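Local atomic coordinates of uncharacterized protein (Photobacterium profundum, PDB entry 3R87), a protein that probably hydrolyses acyl thioesters as a hotdog-fold thioesterase of the 4-hydroxybenzoyl-CoA thioesterase family. Residues Y7-Q12 with F33-E38; V96-P99 with A104-I107; E111-C114 with R120-P123. All blocks are in the same frame, centred on the assembly; numbering follows the deposited sequence.

Interaction 1 of 3, residues Y7-Q12 with F33-E38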
# COMPACT_ATOMS: atom_id res chain seq x y z
N TYR A 7 -4.65 21.68 13.27
CA TYR A 7 -5.26 20.43 13.72
C TYR A 7 -4.17 19.38 13.89
O TYR A 7 -3.20 19.39 13.13
CB TYR A 7 -6.30 19.94 12.69
CG TYR A 7 -7.45 20.90 12.54
CD1 TYR A 7 -8.65 20.67 13.22
CD2 TYR A 7 -7.39 22.00 11.71
CE1 TYR A 7 -9.71 21.58 13.08
CE2 TYR A 7 -8.46 22.92 11.57
CZ TYR A 7 -9.59 22.68 12.25
OH TYR A 7 -10.64 23.56 12.12
N HIS A 8 -4.36 18.47 14.81
CA HIS A 8 -3.41 17.44 15.13
C HIS A 8 -4.03 16.06 14.91
O HIS A 8 -5.15 15.83 15.37
CB HIS A 8 -2.97 17.56 16.60
CG HIS A 8 -2.28 18.84 16.91
ND1 HIS A 8 -0.94 18.97 16.94
CD2 HIS A 8 -2.80 20.08 17.20
CE1 HIS A 8 -0.60 20.24 17.23
NE2 HIS A 8 -1.73 20.91 17.38
N HIS A 9 -3.29 15.15 14.27
CA HIS A 9 -3.76 13.78 14.05
C HIS A 9 -2.59 12.86 14.21
O HIS A 9 -1.62 12.99 13.51
CB HIS A 9 -4.33 13.67 12.61
CG HIS A 9 -4.71 12.25 12.23
ND1 HIS A 9 -5.69 11.58 12.89
CD2 HIS A 9 -4.16 11.34 11.34
CE1 HIS A 9 -5.73 10.32 12.43
NE2 HIS A 9 -4.86 10.17 11.44
N PRO A 10 -2.66 11.91 15.13
CA PRO A 10 -1.51 11.02 15.35
C PRO A 10 -1.45 9.94 14.29
O PRO A 10 -2.48 9.43 13.86
CB PRO A 10 -1.79 10.40 16.72
CG PRO A 10 -3.31 10.45 16.83
CD PRO A 10 -3.77 11.63 16.11
N VAL A 11 -0.24 9.54 13.92
CA VAL A 11 -0.02 8.41 13.04
C VAL A 11 1.10 7.56 13.61
O VAL A 11 2.23 8.05 13.77
CB VAL A 11 0.33 8.85 11.58
CG1 VAL A 11 0.81 7.64 10.76
CG2 VAL A 11 -0.93 9.48 10.98
N GLN A 12 0.81 6.28 13.86
CA GLN A 12 1.84 5.36 14.29
C GLN A 12 2.43 4.67 13.06
O GLN A 12 1.73 4.31 12.12
CB GLN A 12 1.29 4.32 15.25
CG GLN A 12 2.32 3.39 15.77
CD GLN A 12 2.00 2.65 17.02
OE1 GLN A 12 1.22 3.13 17.87
NE2 GLN A 12 2.61 1.51 17.22
N PHE A 33 -1.42 12.39 5.17
CA PHE A 33 -2.02 13.68 4.96
C PHE A 33 -3.49 13.54 4.59
O PHE A 33 -4.32 14.33 5.03
CB PHE A 33 -1.26 14.47 3.94
CG PHE A 33 0.09 14.97 4.36
CD1 PHE A 33 0.52 14.98 5.69
CD2 PHE A 33 0.95 15.52 3.42
CE1 PHE A 33 1.72 15.53 6.07
CE2 PHE A 33 2.18 16.07 3.82
CZ PHE A 33 2.57 16.07 5.13
N GLU A 34 -3.83 12.54 3.76
CA GLU A 34 -5.21 12.28 3.40
C GLU A 34 -6.04 11.96 4.65
O GLU A 34 -7.14 12.52 4.81
CB GLU A 34 -5.28 11.16 2.36
CG GLU A 34 -6.62 11.05 1.67
CD GLU A 34 -7.75 10.41 2.51
OE1 GLU A 34 -7.50 9.53 3.28
OE2 GLU A 34 -8.94 10.77 2.33
N ARG A 35 -5.54 11.09 5.52
CA ARG A 35 -6.27 10.75 6.73
C ARG A 35 -6.56 12.00 7.53
O ARG A 35 -7.65 12.22 8.06
CB ARG A 35 -5.46 9.79 7.60
CG ARG A 35 -5.12 8.46 6.97
CD ARG A 35 -4.27 7.66 7.93
NE ARG A 35 -3.63 6.54 7.27
CZ ARG A 35 -2.67 5.80 7.81
NH1 ARG A 35 -2.29 6.04 9.07
NH2 ARG A 35 -2.06 4.89 7.08
N ALA A 36 -5.52 12.84 7.68
CA ALA A 36 -5.64 14.02 8.52
C ALA A 36 -6.67 14.99 7.94
O ALA A 36 -7.41 15.62 8.73
CB ALA A 36 -4.27 14.65 8.69
N ARG A 37 -6.72 15.16 6.63
CA ARG A 37 -7.76 15.99 6.05
C ARG A 37 -9.13 15.43 6.33
O ARG A 37 -10.07 16.19 6.60
CB ARG A 37 -7.57 16.20 4.55
CG ARG A 37 -6.31 16.93 4.17
CD ARG A 37 -6.26 17.32 2.70
NE ARG A 37 -6.34 16.16 1.80
CZ ARG A 37 -5.30 15.44 1.39
NH1 ARG A 37 -4.08 15.71 1.76
NH2 ARG A 37 -5.52 14.42 0.54
N GLU A 38 -9.29 14.11 6.26
CA GLU A 38 -10.60 13.53 6.58
C GLU A 38 -11.05 13.87 7.97
O GLU A 38 -12.23 14.13 8.18
CB GLU A 38 -10.61 12.01 6.40
CG GLU A 38 -10.37 11.53 4.98
CD GLU A 38 -10.90 10.15 4.77
OE1 GLU A 38 -11.80 9.68 5.49
OE2 GLU A 38 -10.47 9.46 3.80
O HOH W 1 -0.50 4.06 10.41
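The apolar part of the contact rests on H9 and A36, whose CB atoms meet at 4.0 Å where strand 7-12 passes nearest to helix 28-41. The H9 side chain leaves the strand with its ring trans to N (chi1 174°) and reaches on past A36 to R35, where its NE2 comes to 3.9 Å from R35 CB. V11, one strand repeat further on, adds a van der Waals touch of a methyl on the R35 guanidinium, approached obliquely; V11 has two conformers, so this touch is less certain. The strand and helix segments run at 134° to each other, with axes 8.7 Å apart.

No direct hydrogen bond joins the two segments; the polar link is one water. It accepts from R35 NH1 (3.0 Å), at the edge and in the plane of the guanidinium, and donates to Q12 O (2.8 Å). The extended R35 chain carries NH2 on to a salt bridge with E16 of the second subunit, while the H9 ring stacks on H39. In this hotdog fold the helix therefore packs against the strand by aliphatic and ring contacts, and the charge of R35 is probably balanced mainly across the subunit interface.

Interaction 2 of 3, residues V96-P99 with A104-I107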
# COMPACT_ATOMS: atom_id res chain seq x y z
N VAL A 96 4.45 16.53 8.91
CA VAL A 96 4.71 15.40 9.81
C VAL A 96 5.77 15.79 10.79
O VAL A 96 6.88 16.17 10.40
CB VAL A 96 5.25 14.19 8.98
CG1 VAL A 96 5.58 13.05 9.93
CG2 VAL A 96 4.33 13.80 7.86
N TRP A 97 5.44 15.66 12.10
CA TRP A 97 6.41 15.98 13.15
C TRP A 97 6.72 14.69 13.93
O TRP A 97 5.81 14.07 14.54
CB TRP A 97 5.80 17.03 14.11
CG TRP A 97 5.84 18.40 13.48
CD1 TRP A 97 5.11 18.85 12.42
CD2 TRP A 97 6.67 19.49 13.87
NE1 TRP A 97 5.44 20.16 12.14
CE2 TRP A 97 6.41 20.55 13.02
CE3 TRP A 97 7.66 19.64 14.88
CZ2 TRP A 97 7.05 21.80 13.14
CZ3 TRP A 97 8.27 20.85 15.01
CH2 TRP A 97 7.97 21.92 14.16
N ARG A 98 7.99 14.33 13.96
CA ARG A 98 8.47 13.22 14.77
C ARG A 98 8.43 13.59 16.24
O ARG A 98 8.49 14.81 16.60
CB ARG A 98 9.87 12.82 14.40
CG ARG A 98 9.98 12.27 12.95
CD ARG A 98 11.37 11.98 12.54
NE ARG A 98 11.95 10.86 13.29
CZ ARG A 98 13.26 10.63 13.49
NH1 ARG A 98 14.20 11.48 13.03
NH2 ARG A 98 13.66 9.57 14.17
N PRO A 99 8.35 12.63 17.15
CA PRO A 99 8.24 12.97 18.60
C PRO A 99 9.39 13.80 19.07
O PRO A 99 10.56 13.47 18.91
CB PRO A 99 8.26 11.59 19.25
CG PRO A 99 8.07 10.62 18.24
CD PRO A 99 8.26 11.19 16.90
N ALA A 104 9.67 20.05 11.13
CA ALA A 104 8.88 19.06 10.43
C ALA A 104 9.79 18.09 9.67
O ALA A 104 10.74 18.53 9.00
CB ALA A 104 7.97 19.74 9.46
N ALA A 105 9.47 16.82 9.71
CA ALA A 105 10.16 15.84 8.87
C ALA A 105 9.69 15.89 7.44
O ALA A 105 10.47 15.58 6.53
CB ALA A 105 9.90 14.45 9.42
N VAL A 106 8.43 16.22 7.21
CA VAL A 106 7.80 16.25 5.89
C VAL A 106 6.87 17.44 5.88
O VAL A 106 6.11 17.64 6.86
CB VAL A 106 7.06 14.96 5.57
CG1 VAL A 106 6.42 15.02 4.17
CG2 VAL A 106 7.95 13.75 5.72
N ILE A 107 6.87 18.18 4.80
CA ILE A 107 5.98 19.32 4.57
C ILE A 107 5.23 19.10 3.28
O ILE A 107 5.86 18.76 2.26
CB ILE A 107 6.77 20.62 4.51
CG1 ILE A 107 7.46 20.90 5.85
CG2 ILE A 107 5.83 21.79 4.07
CD1 ILE A 107 8.53 21.98 5.81
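Two backbone hydrogen bonds tie V96 to the returning strand: V96 N gives to V106 O at 2.9 Å, and V96 O receives A105 N at 2.8 Å, the donor almost in line with the carbonyl (C=O...N 174°). A105 and V106 thus both face V96, a classic beta bulge in an antiparallel hairpin. V96 and V106 point the same way, side by side, with CG2 of V96 3.7 Å from CB of V106. W97 is turned the other way at CB, yet its indole swings back (chi1 -77°) until one face lies over A104. A104 CA makes a CH-pi contact 4.0 Å from the centroid of the five-membered ring, only 12° off its normal, and A104 CB sits 3.7 Å from W97 NE1.

In the next shell, E95 OE1 accepts from W97 NE1 and R79 makes a cation-pi contact with the indole, both helping to fix its rotation. R98 brushes A105 CB with CG, while its guanidinium is held by salt bridges to E74 and D68. Beneath the hairpin, F29 and F33 of helix 28-41 pack against both valines, and strand 75-85 flanks V96 through C76 and I78.

Interaction 3 of 3, residues E111-C114 with R120-P123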
# COMPACT_ATOMS: atom_id res chain seq x y z
N GLU A 111 -3.32 21.40 -2.79
CA GLU A 111 -4.47 22.08 -3.32
C GLU A 111 -5.52 21.07 -3.65
O GLU A 111 -5.25 20.11 -4.43
CB GLU A 111 -4.14 22.88 -4.57
CG GLU A 111 -3.09 23.84 -4.42
CD GLU A 111 -2.94 24.80 -5.61
OE1 GLU A 111 -3.62 24.64 -6.68
OE2 GLU A 111 -2.05 25.67 -5.49
N MET A 112 -6.72 21.23 -3.14
CA MET A 112 -7.81 20.30 -3.24
C MET A 112 -8.96 20.94 -4.04
O MET A 112 -9.26 22.13 -3.81
CB MET A 112 -8.30 20.08 -1.78
CG MET A 112 -9.45 19.12 -1.63
SD MET A 112 -10.08 18.85 0.01
CE MET A 112 -11.00 20.14 0.44
N VAL A 113 -9.63 20.13 -4.86
CA VAL A 113 -10.87 20.51 -5.54
C VAL A 113 -11.94 19.47 -5.20
O VAL A 113 -11.69 18.42 -4.65
CB VAL A 113 -10.61 20.56 -7.04
CG1 VAL A 113 -9.59 21.64 -7.33
CG2 VAL A 113 -10.11 19.22 -7.62
N CYS A 114 -13.20 19.83 -5.55
CA CYS A 114 -14.35 18.95 -5.38
C CYS A 114 -14.90 18.53 -6.76
O CYS A 114 -15.04 19.39 -7.60
CB CYS A 114 -15.39 19.71 -4.57
SG CYS A 114 -16.95 18.74 -4.27
N ARG A 120 -16.18 16.81 -13.19
CA ARG A 120 -16.44 18.25 -13.25
C ARG A 120 -16.23 18.91 -11.90
O ARG A 120 -16.72 18.39 -10.82
CB ARG A 120 -17.85 18.51 -13.74
CG ARG A 120 -18.06 17.84 -15.14
CD ARG A 120 -19.51 18.07 -15.71
NE ARG A 120 -20.51 17.46 -14.78
CZ ARG A 120 -21.76 17.07 -15.07
NH1 ARG A 120 -22.26 17.23 -16.27
NH2 ARG A 120 -22.51 16.53 -14.10
N LEU A 121 -15.59 20.08 -11.89
CA LEU A 121 -15.33 20.84 -10.68
C LEU A 121 -16.60 21.38 -10.12
O LEU A 121 -17.46 21.88 -10.86
CB LEU A 121 -14.40 22.05 -10.91
CG LEU A 121 -12.96 21.83 -11.33
CD1 LEU A 121 -12.39 23.25 -11.72
CD2 LEU A 121 -12.18 21.19 -10.20
N GLN A 122 -16.72 21.30 -8.81
CA GLN A 122 -17.94 21.75 -8.14
C GLN A 122 -17.48 22.66 -7.00
O GLN A 122 -16.39 22.47 -6.39
CB GLN A 122 -18.74 20.60 -7.49
CG GLN A 122 -19.17 19.55 -8.55
CD GLN A 122 -20.16 20.08 -9.58
OE1 GLN A 122 -20.16 19.62 -10.78
NE2 GLN A 122 -21.00 21.00 -9.16
N PRO A 123 -18.30 23.58 -6.57
CA PRO A 123 -17.96 24.42 -5.35
C PRO A 123 -17.89 23.47 -4.07
O PRO A 123 -18.62 22.49 -4.00
CB PRO A 123 -19.17 25.36 -5.22
CG PRO A 123 -19.66 25.43 -6.64
CD PRO A 123 -19.60 24.00 -7.16
O HOH W 2 -13.71 22.24 -6.85
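Q122 N donates to C114 O in the one direct hydrogen bond between the segments, where the short, weakly bonded strand 121-122 runs back, loosely paired and antiparallel, along the end of strand 106-115. The bond is 2.8 Å long and bent to 148° at the hydrogen, with the donor tilted 32° from the carbonyl plane. The same oxygen also meets L121 CA at 3.4 Å in a CA-H...O contact. On the other side of the pair a water stands between the backbones, accepting from C114 N (2.8 Å) and probably donating to Q122 O (2.7 Å). It occupies the position where a second interstrand bond would lie.

This beta hairpin lies at one end of strand 106-115 in the hotdog sheet, with strand 56-66 along the other flank of 106-115. C114 is buried there against F57, its side chain about 9 Å from that of H53, which binds magnesium in a structure of this protein, although no metal is bound to this chain.

Among the side chains, L121 turns its CD2 branch onto V113, lying 3.6 Å from V113 CB and bearing on both methyls; the two residues cross obliquely. On the opposite face of the strand C114 SG, in one of its two conformers, passes near Q122 CB. R120 points away, its guanidinium bridging to D116 and E118 within the turn.

The three contacts follow one another along the chain and all reach one antiparallel sheet. Interaction 1 sets helix 28-41 against strand 7-12; interactions 2 and 3 share strand 106-115, near its beginning and toward its far end, with centres 28 Å apart on opposite sides of the chain's centre. Interactions 1 and 2 have centres 12 Å apart and touch directly, F33 CE1 of the helix lying 3.6 Å from V96 CG2, so the helix reaches the bulged hairpin as well as strand 7-12. Interactions 1 and 3 stay about 5 Å apart at their nearest atoms. Together they sample a hotdog fold: a sheet wrapped about its central helix, with hairpins at both ends.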